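Local coordinates for hypothetical protein yihE (Escherichia coli, PDB 1ZYL) that phosphorylates itself and other proteins on serine and threonine using ATP, and probably suppresses the effects of stress linked to reactive oxygen species, at residues 151-156 against 183-188; 155-160 against 177-182. All coordinates share one frame; numbering follows the deposited sequence.

Contact 1 of 2, residues 151-156 against 183-188; sequences EYLIEP and AAVTAH
This is a small apolar contact between two consecutive helices, 149-161 and 171-188, which form a helical hairpin in the α-helical C-terminal lobe of this protein-kinase-like (APH family) fold. The small size is measured directly: 98 Å² is buried over both segments, and the nearest backbone pair, L153 with T186, has its CA atoms 9.0 Å apart. A single leucine therefore bridges the gap. L153 points at the facing helix and meets V185 tip to tip through one methyl, CD1. Its chain is extended about the second torsion (chi2 -177°), which makes CD1 the leading atom. As modelled, that methyl lies 3.9 Å from CG2 of V185, but its approach to CG1 of the same valine is too close to be real, so the exact place of CD1 is doubtful and the pairing is better judged from the direction of the two side chains. Helix 266-283 also packs on the pair, V275 on L153 and M272 on V185; L153 and V185 are both buried. Helix 149-161 is irregular here, with a wider pi-type turn at 151-154 and a kink at P156, whose nitrogen has no bond to the preceding turn. T186 borders the apolar pair. Its hydroxyl is turned back to its own helix, where OG1 is hydrogen-bonded to the carbonyl O of I182, while its methyl CG2 faces CD1 of L153 at roughly 4.4 Å.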
loop_
_atom_site.group_PDB
_atom_site.type_symbol
_atom_site.label_atom_id
_atom_site.label_comp_id
_atom_site.label_asym_id
_atom_site.label_seq_id
_atom_site.Cartn_x
_atom_site.Cartn_y
_atom_site.Cartn_z
ATOM N N GLU A 151 5.497 4.700 12.751
ATOM C CA GLU A 151 4.438 5.085 11.823
ATOM C C GLU A 151 3.238 4.155 11.845
ATOM O O GLU A 151 2.095 4.587 11.687
ATOM C CB GLU A 151 4.987 5.120 10.394
ATOM C CG GLU A 151 3.971 5.538 9.356
ATOM C CD GLU A 151 4.511 5.422 7.958
ATOM O OE1 GLU A 151 3.964 6.071 7.035
ATOM O OE2 GLU A 151 5.487 4.667 7.781
ATOM N N TYR A 152 3.505 2.871 12.033
ATOM C CA TYR A 152 2.440 1.892 12.032
ATOM C C TYR A 152 1.701 1.679 13.339
ATOM O O TYR A 152 0.508 1.405 13.317
ATOM C CB TYR A 152 2.970 0.558 11.496
ATOM C CG TYR A 152 3.014 0.532 9.989
ATOM C CD1 TYR A 152 4.031 1.170 9.284
ATOM C CD2 TYR A 152 1.991 -0.080 9.263
ATOM C CE1 TYR A 152 4.026 1.200 7.888
ATOM C CE2 TYR A 152 1.975 -0.059 7.878
ATOM C CZ TYR A 152 2.992 0.580 7.192
ATOM O OH TYR A 152 2.977 0.568 5.816
ATOM N N LEU A 153 2.387 1.826 14.469
ATOM C CA LEU A 153 1.746 1.615 15.770
ATOM C C LEU A 153 1.620 2.815 16.718
ATOM O O LEU A 153 0.509 3.231 17.059
ATOM C CB LEU A 153 2.455 0.491 16.528
ATOM C CG LEU A 153 2.525 -0.878 15.865
ATOM C CD1 LEU A 153 3.188 -1.859 16.803
ATOM C CD2 LEU A 153 1.137 -1.337 15.519
ATOM N N ILE A 154 2.748 3.363 17.153
ATOM C CA ILE A 154 2.709 4.465 18.099
ATOM C C ILE A 154 1.984 5.726 17.639
ATOM O O ILE A 154 1.267 6.335 18.431
ATOM C CB ILE A 154 4.127 4.824 18.596
ATOM C CG1 ILE A 154 4.989 5.313 17.438
ATOM C CG2 ILE A 154 4.768 3.601 19.241
ATOM C CD1 ILE A 154 6.388 5.730 17.858
ATOM N N GLU A 155 2.150 6.121 16.376
ATOM C CA GLU A 155 1.474 7.322 15.882
ATOM C C GLU A 155 -0.039 7.119 15.899
ATOM O O GLU A 155 -0.783 7.947 16.432
ATOM C CB GLU A 155 1.945 7.679 14.472
ATOM C CG GLU A 155 3.160 8.569 14.448
ATOM C CD GLU A 155 3.446 9.118 13.062
ATOM O OE1 GLU A 155 3.990 8.370 12.222
ATOM O OE2 GLU A 155 3.114 10.299 12.807
ATOM N N PRO A 156 -0.517 6.022 15.301
ATOM C CA PRO A 156 -1.957 5.766 15.299
ATOM C C PRO A 156 -2.515 5.752 16.731
ATOM O O PRO A 156 -3.522 6.395 17.020
ATOM C CB PRO A 156 -2.056 4.410 14.620
ATOM C CG PRO A 156 -0.961 4.490 13.610
ATOM C CD PRO A 156 0.183 5.083 14.408
ATOM N N ALA A 183 1.839 -4.143 22.162
ATOM C CA ALA A 183 2.837 -4.755 23.033
ATOM C C ALA A 183 3.244 -6.090 22.400
ATOM O O ALA A 183 4.428 -6.421 22.315
ATOM C CB ALA A 183 2.269 -4.993 24.424
ATOM N N ALA A 184 2.255 -6.852 21.947
ATOM C CA ALA A 184 2.516 -8.139 21.324
ATOM C C ALA A 184 3.349 -8.012 20.053
ATOM O O ALA A 184 4.345 -8.707 19.890
ATOM C CB ALA A 184 1.206 -8.845 21.023
ATOM N N VAL A 185 2.945 -7.137 19.141
ATOM C CA VAL A 185 3.703 -6.970 17.907
ATOM C C VAL A 185 5.120 -6.474 18.202
ATOM O O VAL A 185 6.082 -6.964 17.614
ATOM C CB VAL A 185 2.977 -6.014 16.928
ATOM C CG1 VAL A 185 2.431 -4.844 17.668
ATOM C CG2 VAL A 185 3.921 -5.540 15.854
ATOM N N THR A 186 5.255 -5.520 19.119
ATOM C CA THR A 186 6.578 -5.013 19.470
ATOM C C THR A 186 7.470 -6.162 19.953
ATOM O O THR A 186 8.632 -6.264 19.569
ATOM C CB THR A 186 6.515 -3.932 20.587
ATOM O OG1 THR A 186 5.539 -4.317 21.555
ATOM C CG2 THR A 186 6.143 -2.565 20.028
ATOM N N ALA A 187 6.914 -7.038 20.782
ATOM C CA ALA A 187 7.675 -8.164 21.316
ATOM C C ALA A 187 8.153 -9.153 20.252
ATOM O O ALA A 187 9.057 -9.945 20.506
ATOM C CB ALA A 187 6.855 -8.901 22.382
ATOM N N HIS A 188 7.557 -9.113 19.065
ATOM C CA HIS A 188 7.961 -10.019 17.996
ATOM C C HIS A 188 8.632 -9.276 16.851
ATOM O O HIS A 188 9.044 -9.895 15.875
ATOM C CB HIS A 188 6.749 -10.780 17.455
ATOM C CG HIS A 188 6.050 -11.617 18.482
ATOM N ND1 HIS A 188 6.550 -12.820 18.928
ATOM C CD2 HIS A 188 4.896 -11.415 19.161
ATOM C CE1 HIS A 188 5.733 -13.324 19.836
ATOM N NE2 HIS A 188 4.721 -12.491 19.996
#

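Contact 2 of 2, residues 155-160 against 177-182; sequences EPRKLF and ATDELI
NH2 of R157 forms a salt bridge with OD2 of D179 at 2.5 Å, joining helix 149-161 to helix 171-188 near the loop that connects them. The pair is bridged mainly through one nitrogen and one oxygen: OD1 of D179 stands farther from the same NH2, at 3.3 Å, and the guanidinium and carboxylate planes are 55° apart, so this is not a coplanar two-pronged pairing. The helix segments run antiparallel, at 171° with axes 11.1 Å apart, as expected for a helical hairpin. R157 and T178 have the nearest CA atoms, 7.4 Å from each other. CG of R157 is anti to the backbone nitrogen, and a bend at chi2 (60°) puts CD 3.6 Å from CG2 of T178; a further bend at chi3 brings the guanidinium to the aspartate. T178 gives that methyl to the arginine, while its OG1 is hydrogen-bonded to the carbonyl of F174 one turn earlier. The same oxygen lies 4.1 Å from CD1 of F160, whose ring also meets F174 edge-to-face. With a leucine in place of R157, D179 would probably lose its cationic mate across the hairpin, and E161, the partner of NH1, would lose its salt bridge too. Held between two carboxylates on different helices, the guanidinium is likely to stay positively charged and to link the two helices electrostatically.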
loop_
_atom_site.group_PDB
_atom_site.type_symbol
_atom_site.label_atom_id
_atom_site.label_comp_id
_atom_site.label_asym_id
_atom_site.label_seq_id
_atom_site.Cartn_x
_atom_site.Cartn_y
_atom_site.Cartn_z
ATOM N N GLU A 155 2.150 6.121 16.376
ATOM C CA GLU A 155 1.474 7.322 15.882
ATOM C C GLU A 155 -0.039 7.119 15.899
ATOM O O GLU A 155 -0.783 7.947 16.432
ATOM C CB GLU A 155 1.945 7.679 14.472
ATOM C CG GLU A 155 3.160 8.569 14.448
ATOM C CD GLU A 155 3.446 9.118 13.062
ATOM O OE1 GLU A 155 3.990 8.370 12.222
ATOM O OE2 GLU A 155 3.114 10.299 12.807
ATOM N N PRO A 156 -0.517 6.022 15.301
ATOM C CA PRO A 156 -1.957 5.766 15.299
ATOM C C PRO A 156 -2.515 5.752 16.731
ATOM O O PRO A 156 -3.522 6.395 17.020
ATOM C CB PRO A 156 -2.056 4.410 14.620
ATOM C CG PRO A 156 -0.961 4.490 13.610
ATOM C CD PRO A 156 0.183 5.083 14.408
ATOM N N ARG A 157 -1.859 5.030 17.632
ATOM C CA ARG A 157 -2.332 4.989 19.000
ATOM C C ARG A 157 -2.481 6.394 19.555
ATOM O O ARG A 157 -3.375 6.649 20.352
ATOM C CB ARG A 157 -1.377 4.204 19.889
ATOM C CG ARG A 157 -1.793 4.214 21.354
ATOM C CD ARG A 157 -3.167 3.592 21.533
ATOM N NE ARG A 157 -3.977 4.282 22.537
ATOM C CZ ARG A 157 -3.641 4.425 23.815
ATOM N NH1 ARG A 157 -4.450 5.069 24.642
ATOM N NH2 ARG A 157 -2.497 3.929 24.269
ATOM N N LYS A 158 -1.600 7.303 19.148
ATOM C CA LYS A 158 -1.669 8.686 19.621
ATOM C C LYS A 158 -2.916 9.369 19.072
ATOM O O LYS A 158 -3.573 10.129 19.773
ATOM C CB LYS A 158 -0.436 9.478 19.190
ATOM C CG LYS A 158 0.832 9.087 19.902
ATOM C CD LYS A 158 2.005 9.931 19.426
ATOM C CE LYS A 158 3.303 9.462 20.054
ATOM N NZ LYS A 158 3.182 9.359 21.540
ATOM N N LEU A 159 -3.229 9.106 17.809
ATOM C CA LEU A 159 -4.408 9.689 17.207
ATOM C C LEU A 159 -5.610 9.121 17.959
ATOM O O LEU A 159 -6.456 9.864 18.448
ATOM C CB LEU A 159 -4.484 9.302 15.736
ATOM C CG LEU A 159 -5.454 10.092 14.862
ATOM C CD1 LEU A 159 -5.068 11.561 14.919
ATOM C CD2 LEU A 159 -5.413 9.584 13.424
ATOM N N PHE A 160 -5.666 7.798 18.063
ATOM C CA PHE A 160 -6.754 7.114 18.753
ATOM C C PHE A 160 -7.115 7.773 20.086
ATOM O O PHE A 160 -8.291 7.868 20.446
ATOM C CB PHE A 160 -6.384 5.645 19.013
ATOM C CG PHE A 160 -6.218 4.812 17.766
ATOM C CD1 PHE A 160 -5.804 3.483 17.862
ATOM C CD2 PHE A 160 -6.467 5.339 16.504
ATOM C CE1 PHE A 160 -5.643 2.696 16.725
ATOM C CE2 PHE A 160 -6.307 4.555 15.362
ATOM C CZ PHE A 160 -5.893 3.232 15.479
ATOM N N ALA A 177 -7.359 -2.829 24.163
ATOM C CA ALA A 177 -7.110 -3.877 23.193
ATOM C C ALA A 177 -5.973 -3.439 22.270
ATOM O O ALA A 177 -5.185 -4.268 21.820
ATOM C CB ALA A 177 -8.371 -4.155 22.382
ATOM N N THR A 178 -5.880 -2.141 21.985
ATOM C CA THR A 178 -4.812 -1.657 21.117
ATOM C C THR A 178 -3.448 -1.796 21.795
ATOM O O THR A 178 -2.547 -2.452 21.268
ATOM C CB THR A 178 -5.037 -0.188 20.700
ATOM O OG1 THR A 178 -6.152 -0.117 19.806
ATOM C CG2 THR A 178 -3.819 0.361 19.992
ATOM N N ASP A 179 -3.300 -1.181 22.958
ATOM C CA ASP A 179 -2.058 -1.257 23.709
ATOM C C ASP A 179 -1.575 -2.717 23.745
ATOM O O ASP A 179 -0.423 -3.021 23.438
ATOM C CB ASP A 179 -2.285 -0.733 25.136
ATOM C CG ASP A 179 -2.602 0.761 25.176
ATOM O OD1 ASP A 179 -2.929 1.283 26.261
ATOM O OD2 ASP A 179 -2.523 1.424 24.128
ATOM N N GLU A 180 -2.476 -3.615 24.117
ATOM C CA GLU A 180 -2.169 -5.035 24.193
ATOM C C GLU A 180 -1.649 -5.544 22.862
ATOM O O GLU A 180 -0.763 -6.398 22.814
ATOM C CB GLU A 180 -3.425 -5.817 24.571
ATOM C CG GLU A 180 -3.577 -6.125 26.062
ATOM C CD GLU A 180 -5.033 -6.262 26.492
ATOM O OE1 GLU A 180 -5.868 -6.731 25.684
ATOM O OE2 GLU A 180 -5.339 -5.902 27.648
ATOM N N LEU A 181 -2.203 -5.018 21.776
ATOM C CA LEU A 181 -1.778 -5.446 20.457
ATOM C C LEU A 181 -0.406 -4.904 20.148
ATOM O O LEU A 181 0.458 -5.652 19.708
ATOM C CB LEU A 181 -2.773 -4.999 19.379
ATOM C CG LEU A 181 -2.531 -5.598 17.984
ATOM C CD1 LEU A 181 -2.525 -7.106 18.063
ATOM C CD2 LEU A 181 -3.600 -5.136 17.019
ATOM N N ILE A 182 -0.180 -3.616 20.385
ATOM C CA ILE A 182 1.136 -3.071 20.074
ATOM C C ILE A 182 2.215 -3.667 20.983
ATOM O O ILE A 182 3.389 -3.704 20.612
ATOM C CB ILE A 182 1.176 -1.496 20.107
ATOM C CG1 ILE A 182 1.529 -0.984 21.497
ATOM C CG2 ILE A 182 -0.150 -0.924 19.650
ATOM C CD1 ILE A 182 3.030 -0.841 21.732
#

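Overall arrangement
Both contacts join the same two helices, 149-161 and 171-188, and follow one another along a single interface, with centres about 7 Å apart; their ranges overlap at E155 and P156. They also touch, CD1 of L153 packing 3.9 Å from CB of I182. Contact 1, toward the end of the hairpin away from its connecting loop, is buried and purely apolar, buries about half as much surface as contact 2 and has no polar bond across it. Contact 2, nearer the loop, is only partly buried; there charge pairing on the more exposed side accompanies packing around buried T178 and F160. Helix 266-283 backs both, and both lie away from the probable catalytic and magnesium-binding residues.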